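Side-chain contacts in methylglyoxal reductase (NADPH-dependent) (Candida albicans SC5314, PDB 6KWS), which probably reduces methylglyoxal, using NADPH as the electron donor: residues K208-L211 with S215-I218; G235-V240 with E324-D329. The protein carries 1 engineered substitution. One frame throughout, in Å; residues are numbered along the deposited sequence.

Interaction 1. Residues K208-L211 with S215-I218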
ATOM      1  N   LYS A 208     -14.599  -7.016  -8.429  1.00 72.62           N
ATOM      2  CA  LYS A 208     -14.933  -8.402  -8.560  1.00 77.65           C
ATOM      3  C   LYS A 208     -15.632  -8.845  -7.294  1.00 83.56           C
ATOM      4  O   LYS A 208     -15.924  -8.050  -6.375  1.00 85.52           O
ATOM      5  CB  LYS A 208     -13.672  -9.223  -8.811  1.00 75.23           C
ATOM      6  CG  LYS A 208     -12.459  -8.627  -8.104  1.00 84.40           C
ATOM      7  CD  LYS A 208     -11.130  -9.141  -8.630  1.00 87.70           C
ATOM      8  CE  LYS A 208     -11.049 -10.650  -8.554  1.00 87.63           C
ATOM      9  NZ  LYS A 208      -9.944 -11.175  -9.407  1.00 85.72           N
ATOM     10  N   GLN A 209     -15.829 -10.144  -7.233  1.00 77.86           N
ATOM     11  CA  GLN A 209     -16.606 -10.767  -6.188  1.00 81.50           C
ATOM     12  C   GLN A 209     -15.843 -10.865  -4.896  1.00 87.81           C
ATOM     13  O   GLN A 209     -16.418 -10.736  -3.817  1.00 79.98           O
ATOM     14  CB  GLN A 209     -16.949 -12.160  -6.648  1.00 78.93           C
ATOM     15  CG  GLN A 209     -18.158 -12.721  -5.996  1.00 74.73           C
ATOM     16  CD  GLN A 209     -19.340 -12.115  -6.715  1.00 82.06           C
ATOM     17  OE1 GLN A 209     -19.190 -11.414  -7.700  1.00 81.74           O
ATOM     18  NE2 GLN A 209     -20.531 -12.479  -6.257  1.00 80.42           N
ATOM     19  N   SER A 210     -14.576 -11.218  -5.023  1.00 92.14           N
ATOM     20  CA  SER A 210     -13.584 -11.281  -3.971  1.00 85.01           C
ATOM     21  C   SER A 210     -12.571 -10.197  -4.314  1.00 84.93           C
ATOM     22  O   SER A 210     -11.976 -10.218  -5.398  1.00 85.10           O
ATOM     23  CB  SER A 210     -12.934 -12.663  -3.938  1.00 82.95           C
ATOM     24  OG  SER A 210     -12.380 -12.913  -2.665  1.00 86.73           O
ATOM     25  N   LEU A 211     -12.462  -9.192  -3.453  1.00 75.44           N
ATOM     26  CA  LEU A 211     -11.422  -8.186  -3.628  1.00 77.20           C
ATOM     27  C   LEU A 211     -10.066  -8.841  -3.414  1.00 77.88           C
ATOM     28  O   LEU A 211      -9.876  -9.638  -2.485  1.00 78.89           O
ATOM     29  CB  LEU A 211     -11.614  -7.011  -2.661  1.00 69.07           C
ATOM     30  CG  LEU A 211     -12.969  -6.283  -2.576  1.00 62.90           C
ATOM     31  CD1 LEU A 211     -12.779  -4.846  -2.125  1.00 61.55           C
ATOM     32  CD2 LEU A 211     -13.728  -6.329  -3.891  1.00 68.06           C
ATOM     33  N   SER A 215      -9.249  -4.460   1.422  1.00 59.35           N
ATOM     34  CA  SER A 215     -10.659  -4.207   1.667  1.00 52.14           C
ATOM     35  C   SER A 215     -11.466  -5.498   1.749  1.00 57.12           C
ATOM     36  O   SER A 215     -12.634  -5.444   2.143  1.00 54.27           O
ATOM     37  CB  SER A 215     -11.220  -3.284   0.573  1.00 55.23           C
ATOM     38  OG  SER A 215     -10.915  -1.909   0.813  1.00 41.73           O
ATOM     39  N   GLU A 216     -10.872  -6.656   1.404  1.00 59.71           N
ATOM     40  CA  GLU A 216     -11.538  -7.947   1.572  1.00 57.80           C
ATOM     41  C   GLU A 216     -11.890  -8.234   3.027  1.00 55.82           C
ATOM     42  O   GLU A 216     -12.891  -8.911   3.284  1.00 56.66           O
ATOM     43  CB  GLU A 216     -10.681  -9.081   1.004  1.00 58.52           C
ATOM     44  CG  GLU A 216     -11.204 -10.491   1.319  1.00 69.52           C
ATOM     45  CD  GLU A 216     -12.452 -10.899   0.458  1.00 78.87           C
ATOM     46  OE1 GLU A 216     -12.775 -10.207  -0.546  1.00 74.91           O
ATOM     47  OE2 GLU A 216     -13.120 -11.901   0.814  1.00 72.66           O
ATOM     48  N   ILE A 217     -11.107  -7.731   3.984  1.00 50.29           N
ATOM     49  CA  ILE A 217     -11.545  -7.742   5.380  1.00 50.71           C
ATOM     50  C   ILE A 217     -12.965  -7.193   5.490  1.00 51.05           C
ATOM     51  O   ILE A 217     -13.851  -7.811   6.093  1.00 52.66           O
ATOM     52  CB  ILE A 217     -10.552  -6.946   6.244  1.00 49.99           C
ATOM     53  CG1 ILE A 217      -9.151  -7.493   5.996  1.00 47.97           C
ATOM     54  CG2 ILE A 217     -10.925  -7.011   7.708  1.00 43.07           C
ATOM     55  CD1 ILE A 217      -8.094  -6.855   6.814  1.00 46.32           C
ATOM     56  N   ILE A 218     -13.202  -6.033   4.876  1.00 48.71           N
ATOM     57  CA  ILE A 218     -14.532  -5.431   4.862  1.00 47.65           C
ATOM     58  C   ILE A 218     -15.497  -6.286   4.047  1.00 53.84           C
ATOM     59  O   ILE A 218     -16.620  -6.578   4.475  1.00 47.21           O
ATOM     60  CB  ILE A 218     -14.439  -3.997   4.314  1.00 41.81           C
ATOM     61  CG1 ILE A 218     -13.634  -3.142   5.301  1.00 42.72           C
ATOM     62  CG2 ILE A 218     -15.819  -3.424   4.072  1.00 37.80           C
ATOM     63  CD1 ILE A 218     -13.190  -1.810   4.779  1.00 33.91           C
TER
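Leu-211 and Ser-215 form the close-packed half of this contact. One methyl of the leucine, CD1, lies 3.5 Å from CB of Ser-215, so the serine offers its methylene to the apolar partner. Its hydroxyl is engaged elsewhere, with the carbonyl oxygen of Gly-199, and the same two side chains also rest on helix 323-337, Leu-211 against Ile-334 and Ser-215 against Thr-330. How a chain reversal can be tied on one flank by carbon and on the other by a single carboxylate is well illustrated here, in the excursion between strand 196-198 and helix 216-222 of an extended short-chain dehydrogenase, a family built on the Rossmann fold. The buried flank faces the cofactor region: the side chain of Ser-215 is about 4 Å from that of Phe-12, an NADPH-binding residue. The other flank is looser, polar and nearer to solvent. Here the side chain of Glu-216 sets out with CG anti to its backbone N (chi1 171°) and then bends at chi2 (75°), which turns the carboxylate back over the loop. OE1 of Glu-216 accepts a weak hydrogen bond from the backbone N of Leu-211 at 3.1 Å, its 124° angle far from straight. A second weak bond to OE1 of Glu-216, from OG of Ser-210, is longer still at 3.5 Å. Neither would hold the carboxylate firmly. Its stronger partners come from Asn-219, a turn further along, whose ND2 bonds to OE1 and also reaches the carbonyl oxygen of Gln-209, and from Lys-223 just past the helix, which makes a salt bridge with OE2. The aliphatic part of the glutamate contributes little beyond CB of Glu-216, 3.6 Å from O of Leu-211.

Interaction 2. Residues G235-V240 with E324-D329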
ATOM      1  N   GLY A 235      -6.076  -4.351  13.703  1.00 32.32           N
ATOM      2  CA  GLY A 235      -4.810  -3.716  13.417  1.00 32.31           C
ATOM      3  C   GLY A 235      -5.012  -2.238  13.169  1.00 34.26           C
ATOM      4  O   GLY A 235      -6.063  -1.674  13.478  1.00 38.24           O
ATOM      5  N   GLY A 236      -3.966  -1.616  12.655  1.00 30.71           N
ATOM      6  CA  GLY A 236      -4.107  -0.285  12.145  1.00 27.26           C
ATOM      7  C   GLY A 236      -4.650  -0.315  10.736  1.00 30.88           C
ATOM      8  O   GLY A 236      -4.507  -1.293  10.006  1.00 32.61           O
ATOM      9  N   TRP A 237      -5.302   0.771  10.344  1.00 29.99           N
ATOM     10  CA  TRP A 237      -5.820   0.894   8.996  1.00 28.55           C
ATOM     11  C   TRP A 237      -5.545   2.315   8.533  1.00 31.61           C
ATOM     12  O   TRP A 237      -5.275   3.209   9.339  1.00 29.97           O
ATOM     13  CB  TRP A 237      -7.327   0.581   8.948  1.00 30.32           C
ATOM     14  CG  TRP A 237      -8.067   1.681   9.620  1.00 32.95           C
ATOM     15  CD1 TRP A 237      -8.292   1.830  10.961  1.00 31.50           C
ATOM     16  CD2 TRP A 237      -8.583   2.860   8.993  1.00 34.57           C
ATOM     17  NE1 TRP A 237      -8.935   3.025  11.203  1.00 29.04           N
ATOM     18  CE2 TRP A 237      -9.125   3.673  10.009  1.00 32.84           C
ATOM     19  CE3 TRP A 237      -8.640   3.302   7.665  1.00 29.99           C
ATOM     20  CZ2 TRP A 237      -9.716   4.898   9.739  1.00 31.64           C
ATOM     21  CZ3 TRP A 237      -9.232   4.506   7.401  1.00 32.41           C
ATOM     22  CH2 TRP A 237      -9.765   5.297   8.436  1.00 32.41           C
ATOM     23  N   VAL A 238      -5.644   2.521   7.226  1.00 34.72           N
ATOM     24  CA  VAL A 238      -5.545   3.849   6.632  1.00 28.27           C
ATOM     25  C   VAL A 238      -6.259   3.776   5.292  1.00 29.59           C
ATOM     26  O   VAL A 238      -6.263   2.729   4.641  1.00 31.13           O
ATOM     27  CB  VAL A 238      -4.065   4.272   6.491  1.00 28.33           C
ATOM     28  CG1 VAL A 238      -3.341   3.268   5.632  1.00 32.71           C
ATOM     29  CG2 VAL A 238      -3.941   5.642   5.896  1.00 28.86           C
ATOM     30  N   ASP A 239      -6.908   4.870   4.901  1.00 32.00           N
ATOM     31  CA  ASP A 239      -7.633   4.886   3.636  1.00 29.69           C
ATOM     32  C   ASP A 239      -6.659   4.978   2.464  1.00 32.36           C
ATOM     33  O   ASP A 239      -5.649   5.688   2.528  1.00 30.25           O
ATOM     34  CB  ASP A 239      -8.623   6.054   3.604  1.00 36.04           C
ATOM     35  CG  ASP A 239      -9.510   6.049   2.359  1.00 35.43           C
ATOM     36  OD1 ASP A 239      -9.080   6.540   1.282  1.00 34.01           O
ATOM     37  OD2 ASP A 239     -10.655   5.570   2.469  1.00 37.73           O
ATOM     38  N   VAL A 240      -6.991   4.261   1.381  1.00 31.31           N
ATOM     39  CA  VAL A 240      -6.124   4.141   0.209  1.00 32.63           C
ATOM     40  C   VAL A 240      -5.865   5.493  -0.433  1.00 37.37           C
ATOM     41  O   VAL A 240      -4.779   5.730  -0.981  1.00 38.06           O
ATOM     42  CB  VAL A 240      -6.743   3.160  -0.808  1.00 32.96           C
ATOM     43  CG1 VAL A 240      -8.090   3.664  -1.263  1.00 31.23           C
ATOM     44  CG2 VAL A 240      -5.814   2.939  -2.007  1.00 28.93           C
ATOM     45  N   GLU A 324     -15.352   5.574   9.550  1.00 34.14           N
ATOM     46  CA  GLU A 324     -16.705   5.530   8.996  1.00 34.53           C
ATOM     47  C   GLU A 324     -16.718   5.953   7.529  1.00 33.08           C
ATOM     48  O   GLU A 324     -17.348   5.291   6.701  1.00 33.10           O
ATOM     49  CB  GLU A 324     -17.664   6.399   9.827  1.00 36.57           C
ATOM     50  CG  GLU A 324     -19.106   6.567   9.243  1.00 43.65           C
ATOM     51  CD  GLU A 324     -19.233   7.677   8.176  1.00 51.47           C
ATOM     52  OE1 GLU A 324     -19.871   7.428   7.115  1.00 48.63           O
ATOM     53  OE2 GLU A 324     -18.681   8.792   8.393  1.00 51.26           O
ATOM     54  N   GLN A 325     -16.039   7.046   7.180  1.00 28.33           N
ATOM     55  CA  GLN A 325     -15.993   7.432   5.775  1.00 33.98           C
ATOM     56  C   GLN A 325     -15.378   6.328   4.936  1.00 32.32           C
ATOM     57  O   GLN A 325     -15.939   5.912   3.917  1.00 33.03           O
ATOM     58  CB  GLN A 325     -15.207   8.730   5.596  1.00 33.85           C
ATOM     59  CG  GLN A 325     -15.567   9.767   6.604  1.00 38.09           C
ATOM     60  CD  GLN A 325     -14.788  11.040   6.436  1.00 41.22           C
ATOM     61  OE1 GLN A 325     -13.595  11.101   6.756  1.00 45.32           O
ATOM     62  NE2 GLN A 325     -15.455  12.078   5.939  1.00 42.45           N
ATOM     63  N   SER A 326     -14.223   5.830   5.372  1.00 33.01           N
ATOM     64  CA  SER A 326     -13.492   4.845   4.594  1.00 32.16           C
ATOM     65  C   SER A 326     -14.312   3.576   4.424  1.00 32.90           C
ATOM     66  O   SER A 326     -14.442   3.047   3.311  1.00 30.51           O
ATOM     67  CB  SER A 326     -12.154   4.556   5.275  1.00 33.75           C
ATOM     68  OG  SER A 326     -11.281   3.857   4.403  1.00 36.73           O
ATOM     69  N   VAL A 327     -14.891   3.077   5.520  1.00 32.41           N
ATOM     70  CA  VAL A 327     -15.700   1.863   5.434  1.00 33.88           C
ATOM     71  C   VAL A 327     -16.913   2.093   4.551  1.00 32.35           C
ATOM     72  O   VAL A 327     -17.233   1.264   3.687  1.00 33.03           O
ATOM     73  CB  VAL A 327     -16.108   1.385   6.836  1.00 31.35           C
ATOM     74  CG1 VAL A 327     -17.151   0.286   6.731  1.00 28.33           C
ATOM     75  CG2 VAL A 327     -14.899   0.897   7.569  1.00 30.96           C
ATOM     76  N   TYR A 328     -17.592   3.231   4.743  1.00 32.89           N
ATOM     77  CA  TYR A 328     -18.798   3.546   3.980  1.00 34.31           C
ATOM     78  C   TYR A 328     -18.497   3.640   2.499  1.00 37.43           C
ATOM     79  O   TYR A 328     -19.162   2.992   1.679  1.00 39.89           O
ATOM     80  CB  TYR A 328     -19.409   4.862   4.459  1.00 32.34           C
ATOM     81  CG  TYR A 328     -20.656   5.248   3.707  1.00 41.32           C
ATOM     82  CD1 TYR A 328     -21.890   4.717   4.064  1.00 43.74           C
ATOM     83  CD2 TYR A 328     -20.610   6.146   2.641  1.00 40.42           C
ATOM     84  CE1 TYR A 328     -23.036   5.069   3.391  1.00 44.72           C
ATOM     85  CE2 TYR A 328     -21.754   6.503   1.962  1.00 43.68           C
ATOM     86  CZ  TYR A 328     -22.968   5.958   2.340  1.00 48.51           C
ATOM     87  OH  TYR A 328     -24.136   6.293   1.685  1.00 52.44           O
ATOM     88  N   ASP A 329     -17.497   4.454   2.138  1.00 33.08           N
ATOM     89  CA  ASP A 329     -17.144   4.595   0.734  1.00 33.32           C
ATOM     90  C   ASP A 329     -16.814   3.252   0.117  1.00 34.19           C
ATOM     91  O   ASP A 329     -17.078   3.035  -1.068  1.00 41.58           O
ATOM     92  CB  ASP A 329     -15.964   5.542   0.575  1.00 32.76           C
ATOM     93  CG  ASP A 329     -16.301   6.964   0.924  1.00 36.41           C
ATOM     94  OD1 ASP A 329     -17.496   7.286   1.099  1.00 44.94           O
ATOM     95  OD2 ASP A 329     -15.356   7.774   1.013  1.00 43.14           O
TER
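Ser-326 is where helix 323-337 meets the strand residues Trp-237 and Asp-239, a worked case of one small polar side chain serving two neighbours. Just ahead of it, Gln-325 belongs to the turn fastened by a hydrogen bond from its backbone N to OD1 of Asn-322. At Ser-326 the hydroxyl stands anti to the backbone N (chi1 -166°) and donates to OD2 of Asp-239 over 2.7 Å, arriving on the anti side of the oxygen and 17° from the carboxylate plane. CB of the same serine lies 3.6 Å from CZ3 of Trp-237, approaching the indole obliquely. Val-327 turns to helix 270-280, where it packs on Leu-273, Ile-276 and Ile-277, and the ring of Tyr-328 meets Phe-281. A turn beyond Ser-326, Asp-329 brings its OD2 to 5.4 Å from OD2 of Asp-239. The guanidinium of Arg-241 makes salt bridges with both acids and probably offsets their like charges. Asp-239 thus has three roles in this buried spot, as acceptor for the serine, ion-pair partner and N-cap of helix 240-252, at a strand-to-helix junction of the Rossmann-type domain, with the side chains of Val-197 and Phe-12, which bind NADPH, about 7 Å from its own.

Both contacts lean on helix 323-337: interaction 2 uses its early turns directly, while residues of interaction 1, among them Leu-211 and Ser-215, rest against its later turns. Their centres are about 13 Å apart, and they meet where Ile-218 CD1 is 4.2 Å from Val-327 CG2. Interaction 2 is wholly buried and joins parts of the chain distant in sequence, with a direct hydroxyl-to-carboxylate bond between buried residues. Interaction 1 is local and only partly buried, and its carboxylate accepts weak bonds across the loop. In each an acidic side chain organises the polar part, yet Asp-239 ends a sheet strand whereas Glu-216 belongs to a short helix, 216-222, and is partly exposed.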